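Local coordinates for Rik1-associated factor 1 (Schizosaccharomyces pombe, PDB 4O9D), which acts in the Clr4 methyltransferase complex, which contributes to heterochromatin establishment by methylating histone H3 to form H3K9me; this chain is the protein's WD-repeat beta-propeller part, at residues G124-L136 with A145-S157. Numbering follows the deposited sequence.
Sequences GIFNAPTDYIHKL and AVACKNGYGYLLS
The F126 ring is covered on one face by L156, whose CD2 sits over its centre, 3.5 Å from the centroid. The same ring turns its edge, through CE2 and CZ, onto one face of Y154 in a T-shaped pair with the planes at 72°. P129 CG also touches Y154, at CE2, so the end of strand 122-126 and the loop after it pack on the same tyrosine. The amide of N150 then ties that loop down: its ND2 donates to T130 OG1 (3.1 Å) and to Y154 OH (2.9 Å), both nearly in the amide plane, while OD1 closes an Asx turn by accepting from Y152 N.

At the other end K149 CB lies over one face of the H134 imidazole; CG anti to the backbone N (chi1 -166°) then carries the extended chain past CE1 and the D131 carboxylate, bringing NZ alongside Y132, 3.6 Å from CE2. A water held by NZ at 2.8 Å bridges to D131 OD1, and K149 also makes a cation-pi contact with F206. H134 ND1 is hydrogen-bonded to S184 OG.

Between these ends is a classic beta bulge: H134 N hydrogen-bonds to A147 O (2.8 Å) and K135 N reaches the same oxygen only weakly. Loop 127-132 leads from one propeller blade to the next, laid with the end of strand 122-126 against the second blade's hairpins; V113 of strand 113-117 packs against I133 and V146, with strand 182-189 flanking A147.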
loop_
_atom_site.group_PDB
_atom_site.type_symbol
_atom_site.label_atom_id
_atom_site.label_comp_id
_atom_site.label_asym_id
_atom_site.label_seq_id
_atom_site.Cartn_x
_atom_site.Cartn_y
_atom_site.Cartn_z
ATOM N N GLY A 124 7.669 -15.176 -14.557
ATOM C CA GLY A 124 6.329 -15.076 -15.105
ATOM C C GLY A 124 5.985 -13.658 -15.493
ATOM O O GLY A 124 6.560 -12.689 -14.967
ATOM N N ILE A 125 5.031 -13.516 -16.402
ATOM C CA ILE A 125 4.638 -12.187 -16.829
ATOM C C ILE A 125 3.210 -12.174 -17.304
ATOM O O ILE A 125 2.768 -13.109 -17.971
ATOM C CB ILE A 125 5.583 -11.646 -17.923
ATOM C CG1 ILE A 125 5.187 -10.216 -18.297
ATOM C CG2 ILE A 125 5.582 -12.575 -19.154
ATOM C CD1 ILE A 125 6.206 -9.480 -19.112
ATOM N N PHE A 126 2.477 -11.123 -16.954
ATOM C CA PHE A 126 1.096 -10.960 -17.433
ATOM C C PHE A 126 1.011 -9.661 -18.241
ATOM O O PHE A 126 1.190 -8.573 -17.688
ATOM C CB PHE A 126 0.128 -10.967 -16.240
ATOM C CG PHE A 126 -1.328 -10.926 -16.611
ATOM C CD1 PHE A 126 -1.903 -11.925 -17.396
ATOM C CD2 PHE A 126 -2.147 -9.902 -16.123
ATOM C CE1 PHE A 126 -3.259 -11.898 -17.707
ATOM C CE2 PHE A 126 -3.500 -9.864 -16.430
ATOM C CZ PHE A 126 -4.060 -10.867 -17.235
ATOM N N ASN A 127 0.774 -9.796 -19.551
ATOM C CA ASN A 127 0.833 -8.679 -20.496
ATOM C C ASN A 127 -0.527 -8.157 -20.991
ATOM O O ASN A 127 -0.588 -7.140 -21.686
ATOM C CB ASN A 127 1.653 -9.083 -21.735
ATOM C CG ASN A 127 3.140 -9.016 -21.496
ATOM O OD1 ASN A 127 3.631 -8.108 -20.817
ATOM N ND2 ASN A 127 3.873 -9.981 -22.043
ATOM N N ALA A 128 -1.609 -8.832 -20.637
ATOM C CA ALA A 128 -2.935 -8.411 -21.099
ATOM C C ALA A 128 -3.321 -6.965 -20.728
ATOM O O ALA A 128 -3.973 -6.282 -21.515
ATOM C CB ALA A 128 -3.996 -9.382 -20.609
ATOM N N PRO A 129 -2.922 -6.481 -19.534
ATOM C CA PRO A 129 -3.421 -5.141 -19.191
ATOM C C PRO A 129 -3.024 -4.059 -20.217
ATOM O O PRO A 129 -1.930 -4.105 -20.769
ATOM C CB PRO A 129 -2.795 -4.874 -17.800
ATOM C CG PRO A 129 -2.637 -6.293 -17.211
ATOM C CD PRO A 129 -2.207 -7.123 -18.417
ATOM N N THR A 130 -3.905 -3.089 -20.451
ATOM C CA THR A 130 -3.670 -2.074 -21.468
ATOM C C THR A 130 -3.327 -0.697 -20.871
ATOM O O THR A 130 -3.167 0.292 -21.597
ATOM C CB THR A 130 -4.894 -1.977 -22.395
ATOM O OG1 THR A 130 -6.066 -1.676 -21.619
ATOM C CG2 THR A 130 -5.100 -3.317 -23.114
ATOM N N ASP A 131 -3.192 -0.624 -19.549
ATOM C CA ASP A 131 -2.841 0.648 -18.915
ATOM C C ASP A 131 -2.110 0.328 -17.592
ATOM O O ASP A 131 -1.919 -0.846 -17.249
ATOM C CB ASP A 131 -4.116 1.485 -18.694
ATOM C CG ASP A 131 -3.863 2.997 -18.686
ATOM O OD1 ASP A 131 -2.707 3.455 -18.570
ATOM O OD2 ASP A 131 -4.860 3.748 -18.784
ATOM N N TYR A 132 -1.668 1.359 -16.888
ATOM C CA TYR A 132 -0.874 1.167 -15.669
ATOM C C TYR A 132 -1.511 0.152 -14.732
ATOM O O TYR A 132 -2.744 0.101 -14.579
ATOM C CB TYR A 132 -0.752 2.463 -14.875
ATOM C CG TYR A 132 -0.105 3.622 -15.593
ATOM C CD1 TYR A 132 0.625 3.432 -16.755
ATOM C CD2 TYR A 132 -0.210 4.913 -15.079
ATOM C CE1 TYR A 132 1.224 4.499 -17.397
ATOM C CE2 TYR A 132 0.374 5.986 -15.725
ATOM C CZ TYR A 132 1.089 5.769 -16.883
ATOM O OH TYR A 132 1.688 6.833 -17.516
ATOM N N ILE A 133 -0.665 -0.663 -14.115
ATOM C CA ILE A 133 -1.077 -1.410 -12.933
ATOM C C ILE A 133 -1.097 -0.426 -11.758
ATOM O O ILE A 133 -0.128 0.306 -11.562
ATOM C CB ILE A 133 -0.102 -2.545 -12.620
ATOM C CG1 ILE A 133 0.102 -3.430 -13.870
ATOM C CG2 ILE A 133 -0.627 -3.380 -11.434
ATOM C CD1 ILE A 133 -1.213 -3.990 -14.500
ATOM N N HIS A 134 -2.179 -0.403 -10.984
ATOM C CA HIS A 134 -2.240 0.473 -9.780
ATOM C C HIS A 134 -2.136 -0.227 -8.408
ATOM O O HIS A 134 -1.686 0.388 -7.442
ATOM C CB HIS A 134 -3.545 1.301 -9.791
ATOM C CG HIS A 134 -3.501 2.499 -10.693
ATOM N ND1 HIS A 134 -4.637 3.173 -11.095
ATOM C CD2 HIS A 134 -2.458 3.152 -11.263
ATOM C CE1 HIS A 134 -4.293 4.204 -11.848
ATOM N NE2 HIS A 134 -2.977 4.207 -11.973
ATOM N N LYS A 135 -2.611 -1.467 -8.284
ATOM C CA LYS A 135 -2.577 -2.165 -6.976
ATOM C C LYS A 135 -2.544 -3.675 -7.112
ATOM O O LYS A 135 -3.046 -4.234 -8.095
ATOM C CB LYS A 135 -3.791 -1.814 -6.112
ATOM C CG LYS A 135 -3.511 -1.865 -4.594
ATOM C CD LYS A 135 -2.713 -0.666 -4.106
ATOM C CE LYS A 135 -2.471 -0.746 -2.586
ATOM N NZ LYS A 135 -1.789 -2.027 -2.188
ATOM N N LEU A 136 -1.953 -4.335 -6.119
ATOM C CA LEU A 136 -1.988 -5.796 -6.024
ATOM C C LEU A 136 -2.526 -6.251 -4.684
ATOM O O LEU A 136 -2.312 -5.591 -3.685
ATOM C CB LEU A 136 -0.574 -6.382 -6.156
ATOM C CG LEU A 136 0.133 -6.161 -7.484
ATOM C CD1 LEU A 136 1.578 -6.701 -7.397
ATOM C CD2 LEU A 136 -0.662 -6.828 -8.606
ATOM N N ALA A 145 -4.645 -10.657 -7.042
ATOM C CA ALA A 145 -5.611 -9.740 -7.638
ATOM C C ALA A 145 -4.897 -8.501 -8.132
ATOM O O ALA A 145 -3.960 -7.997 -7.493
ATOM C CB ALA A 145 -6.745 -9.395 -6.657
ATOM N N VAL A 146 -5.321 -8.026 -9.292
ATOM C CA VAL A 146 -4.653 -6.942 -9.954
ATOM C C VAL A 146 -5.661 -5.834 -10.241
ATOM O O VAL A 146 -6.712 -6.112 -10.808
ATOM C CB VAL A 146 -4.072 -7.436 -11.258
ATOM C CG1 VAL A 146 -3.252 -6.358 -11.907
ATOM C CG2 VAL A 146 -3.220 -8.684 -10.976
ATOM N N ALA A 147 -5.349 -4.589 -9.859
ATOM C CA ALA A 147 -6.218 -3.468 -10.209
ATOM C C ALA A 147 -5.542 -2.603 -11.267
ATOM O O ALA A 147 -4.441 -2.091 -11.069
ATOM C CB ALA A 147 -6.609 -2.642 -8.958
ATOM N N CYS A 148 -6.224 -2.431 -12.396
ATOM C CA CYS A 148 -5.621 -1.775 -13.553
ATOM C C CYS A 148 -6.315 -0.453 -13.875
ATOM O O CYS A 148 -7.530 -0.307 -13.698
ATOM C CB CYS A 148 -5.667 -2.719 -14.770
ATOM S SG CYS A 148 -5.008 -1.974 -16.285
ATOM N N LYS A 149 -5.526 0.495 -14.368
ATOM C CA LYS A 149 -6.012 1.806 -14.748
ATOM C C LYS A 149 -7.079 1.727 -15.840
ATOM O O LYS A 149 -7.920 2.625 -15.945
ATOM C CB LYS A 149 -4.831 2.673 -15.205
ATOM C CG LYS A 149 -5.127 4.169 -15.319
ATOM C CD LYS A 149 -3.851 4.990 -15.516
ATOM C CE LYS A 149 -4.164 6.465 -15.730
ATOM N NZ LYS A 149 -2.936 7.325 -15.687
ATOM N N ASN A 150 -7.067 0.656 -16.641
ATOM C CA ASN A 150 -8.047 0.531 -17.722
ATOM C C ASN A 150 -9.452 0.243 -17.205
ATOM O O ASN A 150 -10.394 0.177 -17.983
ATOM C CB ASN A 150 -7.634 -0.543 -18.756
ATOM C CG ASN A 150 -7.635 -1.947 -18.187
ATOM O OD1 ASN A 150 -7.972 -2.143 -17.030
ATOM N ND2 ASN A 150 -7.261 -2.938 -19.009
ATOM N N GLY A 151 -9.599 0.068 -15.892
ATOM C CA GLY A 151 -10.908 -0.183 -15.309
ATOM C C GLY A 151 -11.196 -1.644 -15.004
ATOM O O GLY A 151 -12.171 -1.958 -14.328
ATOM N N TYR A 152 -10.355 -2.544 -15.496
ATOM C CA TYR A 152 -10.452 -3.966 -15.130
ATOM C C TYR A 152 -9.682 -4.316 -13.852
ATOM O O TYR A 152 -8.607 -3.773 -13.615
ATOM C CB TYR A 152 -9.845 -4.836 -16.252
ATOM C CG TYR A 152 -10.730 -4.932 -17.475
ATOM C CD1 TYR A 152 -11.016 -3.802 -18.239
ATOM C CD2 TYR A 152 -11.280 -6.156 -17.874
ATOM C CE1 TYR A 152 -11.832 -3.881 -19.381
ATOM C CE2 TYR A 152 -12.105 -6.238 -18.998
ATOM C CZ TYR A 152 -12.371 -5.097 -19.747
ATOM O OH TYR A 152 -13.190 -5.170 -20.858
ATOM N N GLY A 153 -10.214 -5.261 -13.073
ATOM C CA GLY A 153 -9.402 -6.084 -12.182
ATOM C C GLY A 153 -9.061 -7.428 -12.863
ATOM O O GLY A 153 -9.771 -7.886 -13.764
ATOM N N TYR A 154 -7.965 -8.049 -12.453
ATOM C CA TYR A 154 -7.622 -9.392 -12.925
ATOM C C TYR A 154 -7.301 -10.286 -11.711
ATOM O O TYR A 154 -6.829 -9.792 -10.667
ATOM C CB TYR A 154 -6.423 -9.313 -13.856
ATOM C CG TYR A 154 -6.586 -8.361 -15.020
ATOM C CD1 TYR A 154 -7.158 -8.787 -16.220
ATOM C CD2 TYR A 154 -6.150 -7.049 -14.935
ATOM C CE1 TYR A 154 -7.309 -7.917 -17.298
ATOM C CE2 TYR A 154 -6.284 -6.178 -15.999
ATOM C CZ TYR A 154 -6.872 -6.629 -17.192
ATOM O OH TYR A 154 -7.005 -5.772 -18.256
ATOM N N LEU A 155 -7.628 -11.575 -11.824
ATOM C CA LEU A 155 -7.197 -12.578 -10.858
ATOM C C LEU A 155 -6.217 -13.531 -11.569
ATOM O O LEU A 155 -6.557 -14.111 -12.611
ATOM C CB LEU A 155 -8.387 -13.374 -10.305
ATOM C CG LEU A 155 -9.447 -12.651 -9.447
ATOM C CD1 LEU A 155 -10.559 -13.646 -9.108
ATOM C CD2 LEU A 155 -8.823 -12.032 -8.168
ATOM N N LEU A 156 -5.031 -13.709 -10.999
ATOM C CA LEU A 156 -3.996 -14.537 -11.618
ATOM C C LEU A 156 -3.521 -15.645 -10.696
ATOM O O LEU A 156 -3.275 -15.398 -9.525
ATOM C CB LEU A 156 -2.786 -13.675 -11.973
ATOM C CG LEU A 156 -3.036 -12.485 -12.887
ATOM C CD1 LEU A 156 -1.763 -11.662 -13.088
ATOM C CD2 LEU A 156 -3.589 -12.970 -14.213
ATOM N N SER A 157 -3.381 -16.868 -11.201
ATOM C CA SER A 157 -2.740 -17.907 -10.398
ATOM C C SER A 157 -1.373 -18.253 -10.967
ATOM O O SER A 157 -1.110 -18.021 -12.154
ATOM C CB SER A 157 -3.615 -19.155 -10.266
ATOM O OG SER A 157 -3.565 -19.949 -11.425
HETATM O O HOH W 1 -1.921 6.413 -18.075
#